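Local coordinates for protein serine protease inhibitor (Schistosoma haematobium, PDB 3STO) that probably inhibits serine proteases as a member of the serpin family, and has an unusually configured helical subdomain, at residues G35-T41 and M395-N401; L50-L54 and I67-L73; Q60-Y65 and S78-S82; I257-K263 and F375-F381. All blocks are in the same frame, centred on the assembly; numbering follows the deposited sequence.

Contact 1 of 4, residues G35-T41 and M395-N401; sequences GGDNFLT and MAAKVMN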
loop_
_atom_site.group_PDB
_atom_site.type_symbol
_atom_site.label_atom_id
_atom_site.label_comp_id
_atom_site.label_asym_id
_atom_site.label_seq_id
_atom_site.Cartn_x
_atom_site.Cartn_y
_atom_site.Cartn_z
ATOM N N GLY A 35 3.138 -12.695 11.211
ATOM C CA GLY A 35 2.422 -13.954 11.340
ATOM C C GLY A 35 1.340 -13.870 12.400
ATOM O O GLY A 35 0.384 -14.603 12.352
ATOM N N GLY A 36 1.473 -12.958 13.357
ATOM C CA GLY A 36 0.477 -12.869 14.407
ATOM C C GLY A 36 -0.325 -11.582 14.474
ATOM O O GLY A 36 -1.048 -11.370 15.442
ATOM N N ASP A 37 -0.219 -10.716 13.469
ATOM C CA ASP A 37 -0.977 -9.474 13.505
ATOM C C ASP A 37 -1.876 -9.278 12.278
ATOM O O ASP A 37 -1.725 -9.950 11.266
ATOM C CB ASP A 37 -0.018 -8.278 13.620
ATOM C CG ASP A 37 0.941 -8.400 14.789
ATOM O OD1 ASP A 37 0.487 -8.677 15.919
ATOM O OD2 ASP A 37 2.161 -8.212 14.580
ATOM N N ASN A 38 -2.787 -8.320 12.363
ATOM C CA ASN A 38 -3.287 -7.711 11.134
ATOM C C ASN A 38 -2.107 -7.084 10.352
ATOM O O ASN A 38 -1.150 -6.565 10.926
ATOM C CB ASN A 38 -4.347 -6.645 11.402
ATOM C CG ASN A 38 -5.643 -7.209 12.013
ATOM O OD1 ASN A 38 -6.061 -8.343 11.734
ATOM N ND2 ASN A 38 -6.297 -6.385 12.832
ATOM N N PHE A 39 -2.163 -7.161 9.036
ATOM C CA PHE A 39 -1.139 -6.550 8.227
ATOM C C PHE A 39 -1.785 -5.751 7.092
ATOM O O PHE A 39 -2.782 -6.182 6.518
ATOM C CB PHE A 39 -0.186 -7.607 7.661
ATOM C CG PHE A 39 0.811 -7.043 6.731
ATOM C CD1 PHE A 39 1.949 -6.393 7.224
ATOM C CD2 PHE A 39 0.599 -7.101 5.352
ATOM C CE1 PHE A 39 2.912 -5.821 6.343
ATOM C CE2 PHE A 39 1.544 -6.537 4.458
ATOM C CZ PHE A 39 2.711 -5.896 4.958
ATOM N N LEU A 40 -1.201 -4.603 6.764
ATOM C CA LEU A 40 -1.730 -3.744 5.709
ATOM C C LEU A 40 -0.564 -2.973 5.074
ATOM O O LEU A 40 0.217 -2.349 5.774
ATOM C CB LEU A 40 -2.762 -2.784 6.318
ATOM C CG LEU A 40 -3.349 -1.663 5.479
ATOM C CD1 LEU A 40 -3.973 -2.231 4.243
ATOM C CD2 LEU A 40 -4.362 -0.853 6.264
ATOM N N THR A 41 -0.427 -3.043 3.757
ATOM C CA THR A 41 0.575 -2.251 3.071
ATOM C C THR A 41 0.248 -1.884 1.610
ATOM O O THR A 41 -0.433 -2.624 0.891
ATOM C CB THR A 41 1.957 -2.960 3.073
ATOM O OG1 THR A 41 2.989 -2.011 2.759
ATOM C CG2 THR A 41 1.967 -4.125 2.053
HETATM N N MSE A 395 -2.762 -2.609 -2.873
HETATM C CA MSE A 395 -2.916 -2.688 -1.429
HETATM C C MSE A 395 -2.993 -4.195 -1.114
HETATM O O MSE A 395 -3.699 -4.949 -1.786
HETATM C CB MSE A 395 -4.144 -1.894 -0.995
HETATM C CG MSE A 395 -4.433 -1.798 0.499
HETATM SE SE MSE A 395 -5.132 -3.385 1.434
HETATM C CE MSE A 395 -6.773 -3.977 0.519
ATOM N N ALA A 396 -2.201 -4.628 -0.136
ATOM C CA ALA A 396 -2.165 -6.006 0.344
ATOM C C ALA A 396 -2.426 -5.996 1.857
ATOM O O ALA A 396 -1.927 -5.148 2.587
ATOM C CB ALA A 396 -0.793 -6.685 0.017
ATOM N N ALA A 397 -3.244 -6.923 2.309
ATOM C CA ALA A 397 -3.709 -6.932 3.677
ATOM C C ALA A 397 -3.963 -8.348 4.159
ATOM O O ALA A 397 -4.433 -9.208 3.421
ATOM C CB ALA A 397 -4.987 -6.088 3.836
ATOM N N LYS A 398 -3.656 -8.575 5.424
ATOM C CA LYS A 398 -4.116 -9.765 6.102
ATOM C C LYS A 398 -5.031 -9.330 7.270
ATOM O O LYS A 398 -4.655 -8.510 8.124
ATOM C CB LYS A 398 -2.939 -10.599 6.591
ATOM C CG LYS A 398 -3.374 -11.813 7.407
ATOM C CD LYS A 398 -2.193 -12.636 7.863
ATOM C CE LYS A 398 -1.377 -11.907 8.908
ATOM N NZ LYS A 398 -0.622 -12.881 9.743
ATOM N N VAL A 399 -6.232 -9.882 7.303
ATOM C CA VAL A 399 -7.185 -9.552 8.356
ATOM C C VAL A 399 -7.445 -10.748 9.266
ATOM O O VAL A 399 -8.136 -11.707 8.903
ATOM C CB VAL A 399 -8.502 -8.998 7.781
ATOM C CG1 VAL A 399 -9.372 -8.524 8.897
ATOM C CG2 VAL A 399 -8.218 -7.849 6.790
HETATM N N MSE A 400 -6.862 -10.689 10.452
HETATM C CA MSE A 400 -7.027 -11.749 11.440
HETATM C C MSE A 400 -8.086 -11.396 12.468
HETATM O O MSE A 400 -8.791 -12.258 12.980
HETATM C CB MSE A 400 -5.711 -11.979 12.165
HETATM C CG MSE A 400 -4.818 -12.965 11.472
HETATM SE SE MSE A 400 -3.188 -13.288 12.502
HETATM C CE MSE A 400 -2.406 -14.595 11.279
ATOM N N ASN A 401 -8.165 -10.110 12.768
ATOM C CA ASN A 401 -9.005 -9.606 13.801
ATOM C C ASN A 401 -9.651 -8.337 13.287
ATOM O O ASN A 401 -9.072 -7.250 13.412
ATOM C CB ASN A 401 -8.164 -9.290 15.044
ATOM C CG ASN A 401 -9.013 -9.083 16.306
ATOM O OD1 ASN A 401 -10.220 -8.834 16.245
ATOM N ND2 ASN A 401 -8.374 -9.204 17.456
#

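Contact 2 of 4, residues L50-L54 and I67-L73; sequences LGILL and IGKTMRL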
loop_
_atom_site.group_PDB
_atom_site.type_symbol
_atom_site.label_atom_id
_atom_site.label_comp_id
_atom_site.label_asym_id
_atom_site.label_seq_id
_atom_site.Cartn_x
_atom_site.Cartn_y
_atom_site.Cartn_z
ATOM N N LEU A 50 10.714 6.298 -2.077
ATOM C CA LEU A 50 12.085 5.944 -2.438
ATOM C C LEU A 50 12.503 6.535 -3.781
ATOM O O LEU A 50 13.567 7.144 -3.920
ATOM C CB LEU A 50 12.194 4.437 -2.549
ATOM C CG LEU A 50 13.539 3.919 -2.119
ATOM C CD1 LEU A 50 13.856 4.579 -0.790
ATOM C CD2 LEU A 50 13.426 2.428 -2.000
ATOM N N GLY A 51 11.671 6.326 -4.784
ATOM C CA GLY A 51 11.986 6.779 -6.112
ATOM C C GLY A 51 12.175 8.276 -6.190
ATOM O O GLY A 51 12.997 8.765 -6.958
ATOM N N ILE A 52 11.419 9.025 -5.411
ATOM C CA ILE A 52 11.511 10.467 -5.536
ATOM C C ILE A 52 12.952 10.985 -5.240
ATOM O O ILE A 52 13.459 11.865 -5.942
ATOM C CB ILE A 52 10.435 11.152 -4.705
ATOM C CG1 ILE A 52 10.053 12.482 -5.326
ATOM C CG2 ILE A 52 10.865 11.302 -3.248
ATOM C CD1 ILE A 52 8.766 13.010 -4.763
ATOM N N LEU A 53 13.620 10.395 -4.247
ATOM C CA LEU A 53 14.978 10.794 -3.860
ATOM C C LEU A 53 15.992 10.579 -4.981
ATOM O O LEU A 53 16.863 11.399 -5.205
ATOM C CB LEU A 53 15.412 10.068 -2.590
ATOM C CG LEU A 53 14.515 10.382 -1.383
ATOM C CD1 LEU A 53 14.965 9.620 -0.164
ATOM C CD2 LEU A 53 14.517 11.873 -1.099
ATOM N N LEU A 54 15.856 9.489 -5.704
ATOM C CA LEU A 54 16.680 9.245 -6.874
ATOM C C LEU A 54 16.203 10.012 -8.127
ATOM O O LEU A 54 17.012 10.460 -8.937
ATOM C CB LEU A 54 16.701 7.740 -7.173
ATOM C CG LEU A 54 17.419 7.319 -8.437
ATOM C CD1 LEU A 54 18.881 7.802 -8.376
ATOM C CD2 LEU A 54 17.346 5.835 -8.587
ATOM N N ILE A 67 19.382 2.454 -4.289
ATOM C CA ILE A 67 18.018 2.700 -4.673
ATOM C C ILE A 67 17.708 2.145 -6.061
ATOM O O ILE A 67 16.749 1.425 -6.231
ATOM C CB ILE A 67 17.692 4.199 -4.585
ATOM C CG1 ILE A 67 17.788 4.652 -3.123
ATOM C CG2 ILE A 67 16.303 4.482 -5.150
ATOM C CD1 ILE A 67 17.353 6.100 -2.888
ATOM N N GLY A 68 18.525 2.467 -7.047
ATOM C CA GLY A 68 18.295 1.977 -8.388
ATOM C C GLY A 68 18.365 0.465 -8.532
ATOM O O GLY A 68 17.579 -0.133 -9.281
ATOM N N LYS A 69 19.307 -0.164 -7.834
ATOM C CA LYS A 69 19.389 -1.623 -7.857
ATOM C C LYS A 69 18.133 -2.264 -7.236
ATOM O O LYS A 69 17.543 -3.202 -7.785
ATOM C CB LYS A 69 20.663 -2.111 -7.144
ATOM C CG LYS A 69 21.840 -2.425 -8.064
ATOM N N THR A 70 17.737 -1.755 -6.080
ATOM C CA THR A 70 16.618 -2.309 -5.360
ATOM C C THR A 70 15.389 -2.131 -6.215
ATOM O O THR A 70 14.472 -2.943 -6.189
ATOM C CB THR A 70 16.407 -1.582 -4.045
ATOM O OG1 THR A 70 17.535 -1.814 -3.192
ATOM C CG2 THR A 70 15.157 -2.078 -3.376
HETATM N N MSE A 71 15.407 -1.069 -7.007
HETATM C CA MSE A 71 14.316 -0.739 -7.913
HETATM C C MSE A 71 14.429 -1.550 -9.177
HETATM O O MSE A 71 13.523 -1.539 -10.017
HETATM C CB MSE A 71 14.335 0.752 -8.275
HETATM C CG MSE A 71 12.990 1.289 -8.519
HETATM SE SE MSE A 71 11.998 1.036 -6.874
HETATM C CE MSE A 71 12.864 2.453 -5.854
ATOM N N ARG A 72 15.566 -2.224 -9.330
ATOM C CA ARG A 72 15.766 -3.129 -10.456
ATOM C C ARG A 72 15.788 -2.384 -11.806
ATOM O O ARG A 72 15.299 -2.917 -12.804
ATOM C CB ARG A 72 14.655 -4.185 -10.449
ATOM C CG ARG A 72 15.104 -5.619 -10.432
ATOM C CD ARG A 72 15.547 -6.170 -9.074
ATOM N NE ARG A 72 14.962 -5.551 -7.882
ATOM C CZ ARG A 72 14.982 -6.107 -6.661
ATOM N NH1 ARG A 72 15.505 -7.311 -6.480
ATOM N NH2 ARG A 72 14.457 -5.471 -5.610
ATOM N N LEU A 73 16.365 -1.171 -11.826
ATOM C CA LEU A 73 16.466 -0.347 -13.038
ATOM C C LEU A 73 17.462 -0.927 -14.041
ATOM O O LEU A 73 18.411 -1.590 -13.653
ATOM C CB LEU A 73 16.895 1.084 -12.694
ATOM C CG LEU A 73 16.037 1.917 -11.741
ATOM C CD1 LEU A 73 16.545 3.345 -11.631
ATOM C CD2 LEU A 73 14.593 1.916 -12.178
#

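Contact 3 of 4, residues Q60-Y65 and S78-S82; sequences QGRTGY and SSWNS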
loop_
_atom_site.group_PDB
_atom_site.type_symbol
_atom_site.label_atom_id
_atom_site.label_comp_id
_atom_site.label_asym_id
_atom_site.label_seq_id
_atom_site.Cartn_x
_atom_site.Cartn_y
_atom_site.Cartn_z
ATOM N N GLN A 60 22.769 10.558 -4.325
ATOM C CA GLN A 60 23.881 10.459 -5.243
ATOM C C GLN A 60 24.819 9.338 -4.868
ATOM O O GLN A 60 24.686 8.737 -3.808
ATOM C CB GLN A 60 24.629 11.798 -5.265
ATOM C CG GLN A 60 23.840 12.913 -5.923
ATOM C CD GLN A 60 23.858 12.820 -7.427
ATOM O OE1 GLN A 60 24.345 11.830 -8.021
ATOM N NE2 GLN A 60 23.352 13.854 -8.064
ATOM N N GLY A 61 25.820 9.127 -5.705
ATOM C CA GLY A 61 26.813 8.113 -5.455
ATOM C C GLY A 61 26.175 6.770 -5.165
ATOM O O GLY A 61 25.230 6.364 -5.826
ATOM N N ARG A 62 26.699 6.101 -4.156
ATOM C CA ARG A 62 26.301 4.761 -3.791
ATOM C C ARG A 62 24.879 4.740 -3.147
ATOM O O ARG A 62 24.149 3.745 -3.230
ATOM C CB ARG A 62 27.370 4.196 -2.843
ATOM C CG ARG A 62 27.270 2.691 -2.587
ATOM C CD ARG A 62 28.564 2.163 -2.037
ATOM N NE ARG A 62 28.341 1.317 -0.877
ATOM C CZ ARG A 62 28.553 1.700 0.376
ATOM N NH1 ARG A 62 29.009 2.925 0.625
ATOM N NH2 ARG A 62 28.313 0.856 1.375
ATOM N N THR A 63 24.491 5.851 -2.530
ATOM C CA THR A 63 23.140 6.027 -2.013
ATOM C C THR A 63 22.077 5.951 -3.131
ATOM O O THR A 63 21.113 5.211 -3.022
ATOM C CB THR A 63 23.024 7.359 -1.260
ATOM O OG1 THR A 63 24.039 7.419 -0.253
ATOM C CG2 THR A 63 21.663 7.507 -0.614
ATOM N N GLY A 64 22.260 6.697 -4.213
ATOM C CA GLY A 64 21.335 6.611 -5.324
ATOM C C GLY A 64 21.434 5.281 -6.055
ATOM O O GLY A 64 20.455 4.772 -6.597
ATOM N N TYR A 65 22.629 4.716 -6.078
ATOM C CA TYR A 65 22.873 3.479 -6.797
ATOM C C TYR A 65 22.126 2.317 -6.157
ATOM O O TYR A 65 21.527 1.496 -6.858
ATOM C CB TYR A 65 24.371 3.181 -6.857
ATOM C CG TYR A 65 24.743 1.912 -7.596
ATOM C CD1 TYR A 65 24.277 1.679 -8.849
ATOM C CD2 TYR A 65 25.576 0.967 -7.033
ATOM C CE1 TYR A 65 24.576 0.550 -9.521
ATOM C CE2 TYR A 65 25.905 -0.178 -7.710
ATOM C CZ TYR A 65 25.394 -0.379 -8.969
ATOM O OH TYR A 65 25.680 -1.520 -9.708
ATOM N N SER A 78 24.403 -3.059 -14.444
ATOM C CA SER A 78 25.797 -3.473 -14.375
ATOM C C SER A 78 26.773 -2.334 -14.023
ATOM O O SER A 78 27.933 -2.591 -13.736
ATOM C CB SER A 78 26.194 -4.151 -15.691
ATOM O OG SER A 78 25.580 -3.502 -16.795
ATOM N N SER A 79 26.314 -1.085 -14.050
ATOM C CA SER A 79 27.110 0.019 -13.494
ATOM C C SER A 79 26.265 1.196 -13.039
ATOM O O SER A 79 25.122 1.333 -13.430
ATOM C CB SER A 79 28.194 0.513 -14.463
ATOM O OG SER A 79 27.641 1.224 -15.557
ATOM N N TRP A 80 26.851 2.032 -12.195
ATOM C CA TRP A 80 26.237 3.277 -11.797
ATOM C C TRP A 80 26.373 4.332 -12.873
ATOM O O TRP A 80 27.477 4.747 -13.248
ATOM C CB TRP A 80 26.854 3.771 -10.507
ATOM C CG TRP A 80 26.352 5.106 -10.018
ATOM C CD1 TRP A 80 27.120 6.190 -9.679
ATOM C CD2 TRP A 80 24.983 5.488 -9.766
ATOM N NE1 TRP A 80 26.320 7.210 -9.231
ATOM C CE2 TRP A 80 25.005 6.811 -9.275
ATOM C CE3 TRP A 80 23.741 4.844 -9.916
ATOM C CZ2 TRP A 80 23.832 7.502 -8.925
ATOM C CZ3 TRP A 80 22.586 5.530 -9.563
ATOM C CH2 TRP A 80 22.641 6.844 -9.079
ATOM N N ASN A 81 25.219 4.766 -13.348
ATOM C CA ASN A 81 25.095 5.767 -14.375
ATOM C C ASN A 81 24.139 6.818 -13.885
ATOM O O ASN A 81 22.941 6.698 -14.069
ATOM C CB ASN A 81 24.586 5.090 -15.609
ATOM C CG ASN A 81 25.561 4.095 -16.113
ATOM O OD1 ASN A 81 26.448 4.423 -16.901
ATOM N ND2 ASN A 81 25.449 2.879 -15.635
ATOM N N SER A 82 24.682 7.845 -13.251
ATOM C CA SER A 82 23.890 8.682 -12.386
ATOM C C SER A 82 22.817 9.434 -13.157
ATOM O O SER A 82 21.685 9.503 -12.715
ATOM C CB SER A 82 24.762 9.627 -11.545
ATOM O OG SER A 82 25.487 10.517 -12.360
#

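Contact 4 of 4, residues I257-K263 and F375-F381; sequences IVLPLEK and FHVTHPF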
loop_
_atom_site.group_PDB
_atom_site.type_symbol
_atom_site.label_atom_id
_atom_site.label_comp_id
_atom_site.label_asym_id
_atom_site.label_seq_id
_atom_site.Cartn_x
_atom_site.Cartn_y
_atom_site.Cartn_z
ATOM N N ILE A 257 -10.736 -11.106 -2.237
ATOM C CA ILE A 257 -10.688 -11.803 -0.952
ATOM C C ILE A 257 -10.177 -13.200 -1.152
ATOM O O ILE A 257 -10.593 -13.909 -2.064
ATOM C CB ILE A 257 -12.042 -11.825 -0.237
ATOM C CG1 ILE A 257 -12.666 -10.414 -0.257
ATOM C CG2 ILE A 257 -11.923 -12.385 1.209
ATOM C CD1 ILE A 257 -14.192 -10.450 -0.289
ATOM N N VAL A 258 -9.207 -13.572 -0.330
ATOM C CA VAL A 258 -8.638 -14.900 -0.396
ATOM C C VAL A 258 -8.991 -15.632 0.892
ATOM O O VAL A 258 -8.489 -15.290 1.963
ATOM C CB VAL A 258 -7.108 -14.886 -0.556
ATOM C CG1 VAL A 258 -6.593 -16.310 -0.724
ATOM C CG2 VAL A 258 -6.702 -14.042 -1.753
ATOM N N LEU A 259 -9.863 -16.632 0.775
ATOM C CA LEU A 259 -10.441 -17.287 1.945
ATOM C C LEU A 259 -9.959 -18.730 2.013
ATOM O O LEU A 259 -10.246 -19.541 1.130
ATOM C CB LEU A 259 -11.984 -17.214 1.919
ATOM C CG LEU A 259 -12.695 -17.663 3.203
ATOM C CD1 LEU A 259 -12.384 -16.720 4.400
ATOM C CD2 LEU A 259 -14.200 -17.774 3.000
ATOM N N PRO A 260 -9.203 -19.051 3.067
ATOM C CA PRO A 260 -8.775 -20.441 3.285
ATOM C C PRO A 260 -9.978 -21.380 3.365
ATOM O O PRO A 260 -11.032 -21.018 3.907
ATOM C CB PRO A 260 -8.078 -20.375 4.634
ATOM C CG PRO A 260 -7.636 -18.943 4.756
ATOM C CD PRO A 260 -8.760 -18.157 4.154
ATOM N N LEU A 261 -9.815 -22.577 2.822
ATOM C CA LEU A 261 -10.899 -23.562 2.832
ATOM C C LEU A 261 -11.317 -24.052 4.229
ATOM O O LEU A 261 -12.434 -24.496 4.427
ATOM C CB LEU A 261 -10.594 -24.708 1.871
ATOM C CG LEU A 261 -10.657 -24.147 0.444
ATOM C CD1 LEU A 261 -10.225 -25.151 -0.611
ATOM C CD2 LEU A 261 -12.056 -23.659 0.165
ATOM N N GLU A 262 -10.454 -23.941 5.219
ATOM C CA GLU A 262 -10.920 -24.263 6.554
ATOM C C GLU A 262 -10.578 -23.110 7.478
ATOM O O GLU A 262 -9.992 -22.127 7.049
ATOM C CB GLU A 262 -10.319 -25.571 7.056
ATOM C CG GLU A 262 -9.094 -25.360 7.914
ATOM C CD GLU A 262 -7.847 -25.199 7.100
ATOM O OE1 GLU A 262 -7.250 -26.250 6.768
ATOM O OE2 GLU A 262 -7.472 -24.040 6.792
ATOM N N LYS A 263 -10.957 -23.214 8.743
ATOM C CA LYS A 263 -10.866 -22.045 9.587
ATOM C C LYS A 263 -9.559 -21.973 10.370
ATOM O O LYS A 263 -9.282 -20.973 11.003
ATOM C CB LYS A 263 -12.045 -22.007 10.553
ATOM C CG LYS A 263 -11.993 -23.089 11.653
ATOM C CD LYS A 263 -13.322 -23.138 12.394
ATOM C CE LYS A 263 -13.243 -24.028 13.601
ATOM N NZ LYS A 263 -14.517 -23.951 14.395
ATOM N N PHE A 375 -19.699 -17.899 0.118
ATOM C CA PHE A 375 -18.391 -17.314 0.404
ATOM C C PHE A 375 -18.576 -16.506 1.662
ATOM O O PHE A 375 -18.909 -15.315 1.603
ATOM C CB PHE A 375 -17.916 -16.422 -0.753
ATOM C CG PHE A 375 -16.443 -16.152 -0.753
ATOM C CD1 PHE A 375 -15.580 -17.026 -1.359
ATOM C CD2 PHE A 375 -15.923 -14.998 -0.157
ATOM C CE1 PHE A 375 -14.218 -16.767 -1.369
ATOM C CE2 PHE A 375 -14.573 -14.738 -0.156
ATOM C CZ PHE A 375 -13.712 -15.622 -0.751
ATOM N N HIS A 376 -18.383 -17.163 2.800
ATOM C CA HIS A 376 -18.710 -16.556 4.086
ATOM C C HIS A 376 -17.446 -16.260 4.873
ATOM O O HIS A 376 -16.748 -17.162 5.296
ATOM C CB HIS A 376 -19.663 -17.466 4.866
ATOM C CG HIS A 376 -20.980 -17.649 4.197
ATOM N ND1 HIS A 376 -21.915 -18.563 4.632
ATOM C CD2 HIS A 376 -21.527 -17.030 3.124
ATOM C CE1 HIS A 376 -22.974 -18.508 3.849
ATOM N NE2 HIS A 376 -22.765 -17.581 2.926
ATOM N N VAL A 377 -17.138 -14.976 5.025
ATOM C CA VAL A 377 -15.826 -14.567 5.520
ATOM C C VAL A 377 -15.923 -14.554 7.051
ATOM O O VAL A 377 -16.180 -13.524 7.652
ATOM C CB VAL A 377 -15.360 -13.192 4.884
ATOM C CG1 VAL A 377 -14.011 -12.759 5.394
ATOM C CG2 VAL A 377 -15.322 -13.272 3.367
ATOM N N THR A 378 -15.738 -15.722 7.664
ATOM C CA THR A 378 -16.002 -15.902 9.088
ATOM C C THR A 378 -14.747 -16.247 9.906
ATOM O O THR A 378 -14.839 -16.552 11.103
ATOM C CB THR A 378 -17.045 -17.052 9.309
ATOM O OG1 THR A 378 -16.572 -18.234 8.667
ATOM C CG2 THR A 378 -18.371 -16.700 8.722
ATOM N N HIS A 379 -13.590 -16.216 9.255
ATOM C CA HIS A 379 -12.305 -16.537 9.869
ATOM C C HIS A 379 -11.222 -15.732 9.098
ATOM O O HIS A 379 -11.535 -15.138 8.060
ATOM C CB HIS A 379 -12.059 -18.070 9.852
ATOM C CG HIS A 379 -12.303 -18.721 8.525
ATOM N ND1 HIS A 379 -11.283 -19.109 7.684
ATOM C CD2 HIS A 379 -13.461 -19.071 7.895
ATOM C CE1 HIS A 379 -11.798 -19.671 6.600
ATOM N NE2 HIS A 379 -13.116 -19.669 6.710
ATOM N N PRO A 380 -9.970 -15.692 9.600
ATOM C CA PRO A 380 -8.932 -14.808 9.002
ATOM C C PRO A 380 -8.700 -14.990 7.496
ATOM O O PRO A 380 -8.701 -16.090 6.941
ATOM C CB PRO A 380 -7.666 -15.142 9.812
ATOM C CG PRO A 380 -8.245 -15.556 11.189
ATOM C CD PRO A 380 -9.463 -16.382 10.813
ATOM N N PHE A 381 -8.510 -13.871 6.824
ATOM C CA PHE A 381 -8.449 -13.896 5.376
ATOM C C PHE A 381 -7.429 -12.898 4.845
ATOM O O PHE A 381 -7.033 -11.952 5.522
ATOM C CB PHE A 381 -9.819 -13.578 4.793
ATOM C CG PHE A 381 -10.362 -12.231 5.217
ATOM C CD1 PHE A 381 -10.977 -12.061 6.457
ATOM C CD2 PHE A 381 -10.261 -11.134 4.381
ATOM C CE1 PHE A 381 -11.502 -10.845 6.830
ATOM C CE2 PHE A 381 -10.781 -9.896 4.758
ATOM C CZ PHE A 381 -11.409 -9.752 5.978
#

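Contact 1 of 4, residues G35-T41 and M395-N401
Asn38 reaches across to the backbone of Met400 and Asn401. Its CB passes the carbonyl of Lys398. Asn38 CG lies 3.7 Å from Asn401 O; turned beside its own backbone N (chi1 -66°), it faces the amide toward Met400 and Asn401. Asn38 OD1 takes two hydrogen bonds, from Met400 N at 2.8 Å and from Asn401 N at 2.9 Å. The first donor comes almost head-on to the carbonyl (166°), the second in its plane on a lone pair. Asn38 ND2 gives the third bond, to Asn401 O at 3.0 Å, with that oxygen close to the amide plane. These three bonds fix the rotation of the amide.

Further along, Phe39 and Lys398 exchange backbone bonds, as do Thr41 and Ala396. Leu40 CD1 rests 4.0 Å from Ala397 CB in the non-hydrogen-bonded pair between them. Lys398 NZ is hydrogen-bonded to Phe34 O. Strand 381-387 flanks the other side of 395-399. This is an antiparallel strand pair of the serpin B sheet, extended beyond its last rung by the asparagine amide.

Contact 2 of 4, residues L50-L54 and I67-L73
Leu50 and Leu54 meet Ile67 with no aromatic ring between them, and the one flat side-chain group in the two segments stands apart. It is the Arg72 guanidinium, which bends back to the end of its own helix. Arg72 NH2 bonds Thr70 O at 2.6 Å, with the oxygen tilted 22° out of the guanidinium plane. A weak bond from Arg72 NE reaches the same oxygen.

The contact itself is made of aliphatic branches. Ile67 makes the largest share. Its CG2 branch lies anti to the backbone N (chi1 -65° for CG1) and enters between the two leucines. Ile67 CG2 meets Leu54 CD2 at 3.8 Å and Leu50 CG at 4.1 Å. Leu54 and Ile67 lie side by side, pointing opposite ways. Leu54 CD2 also touches Leu73 CD1 at 4.0 Å. The chain of Met71, a selenomethionine, is bent at chi2 and chi3. Met71 CE sits 3.9 Å from Leu50 CD2.

Helix 82-101 adds Met89, which packs on both Leu54 and Met71. Phe22 of helix 18-30 also touches Met71. Arg72 has a positive phi, and the bonds from Arg72 N to Lys69 O and from Leu73 N to Gly68 O close the helix end. The contact is thus buried aliphatic helix packing in the serpin helical subdomain, finished by a Schellman motif.

Contact 3 of 4, residues Q60-Y65 and S78-S82
Trp80 lies against Gly61, Gly64 and Tyr65, on helix 61-70. It belongs to the loop that leads from helix 61-70 into helix 82-101 in the serpin helical subdomain. The Trp80 and Tyr65 side chains lie alongside each other and point opposite ways. Their rings meet obliquely, with the Tyr65 plane at 62° to the Trp80 five-membered ring. Each ring takes the CB of the other residue on a face, so the pair makes two CH-pi contacts. Tyr65 CB is 4.0 Å from the centroid of the Trp80 six-membered ring. Trp80 CB is 4.2 Å from the centroid of the Tyr65 ring. Trp80 CG, anti to its backbone N (chi1 177°), carries the indole toward helix 61-70.

Gly61 O sits over the same indole face as Tyr65 CB, 3.5 Å from Trp80 CE2. Ser82 CA covers the opposite face, so the indole is held between one helix and the start of the next. Trp80 CH2 comes within 3.6 Å of Gly64 C, where the ring packs on the glycine backbone. Gln60 OE1 stands at the indole edge. Ala85 of helix 82-101 also touches Trp80. Asn81 is at the N-cap position but makes no capping bond with its side chain. Asn81 ND2 instead bonds Ser75 O, and also Ser79 OG at 2.7 Å.

Contact 4 of 4, residues I257-K263 and F375-F381
The contact lies where the serpin C sheet hands over to the B sheet: Leu259, at the end of strand 253-260, packs against Phe375, His379 and Phe381. Strand 373-376 ends here, and the chain turns through Val377, the centre of an inverse gamma turn, before it enters strand 381-387.

Leu259 sends its two branches to two rings. Leu259 CD2 lies over the centre of the Phe375 ring, 4.3 Å from its centroid. Leu259 CD1 sits over one face of the His379 ring, 4.0 Å from its centroid. Lys263 CA covers the opposite face of that imidazole at 3.8 Å from the centroid, so the ring is clamped between the strand and the turn after it. His379 CG stands between its backbone N and carbonyl carbon (chi1 48°), which swings the ring in among these groups. At the ring edge, His379 CE1 is 3.1 Å from Pro260 O.

Ile257 fills the other end. Ile257 CG2 meets Phe375 CE2 at the edge of that ring and also touches Phe381 CD2, 3.8 Å away. Val377 CG1 covers one face of Phe381. Pro260 CD rests 3.5 Å from Pro380 O. No hydrogen bond joins the two segments, but Val258 pairs with Ile382 just beyond. Phe375 also packs on Val291 and Leu293. The result is a buried apolar and aromatic core at the junction of serpin sheets B and C.

Contacts 2 and 3 lie in the helical subdomain, with centres 10 Å apart. They share helix 61-70, their segments alternate along the chain, and they meet where Leu54 touches Trp80. Contact 4 lies on the far side of the chain's centre from both, and contact 1 on the far side from contact 2. The centres of contacts 1 and 4 are 14 Å apart, and a probable backbone hydrogen bond links Val399 N to Phe381 O in the B sheet. Contact 1 pairs a strand near the start of the chain with one near its end, so the other three fall between its segments. Strand 39-41 leads into helix 43-55, connecting the sheet to the helices. Contacts 3 and 4 are the most distant pair, at 45 Å between centres.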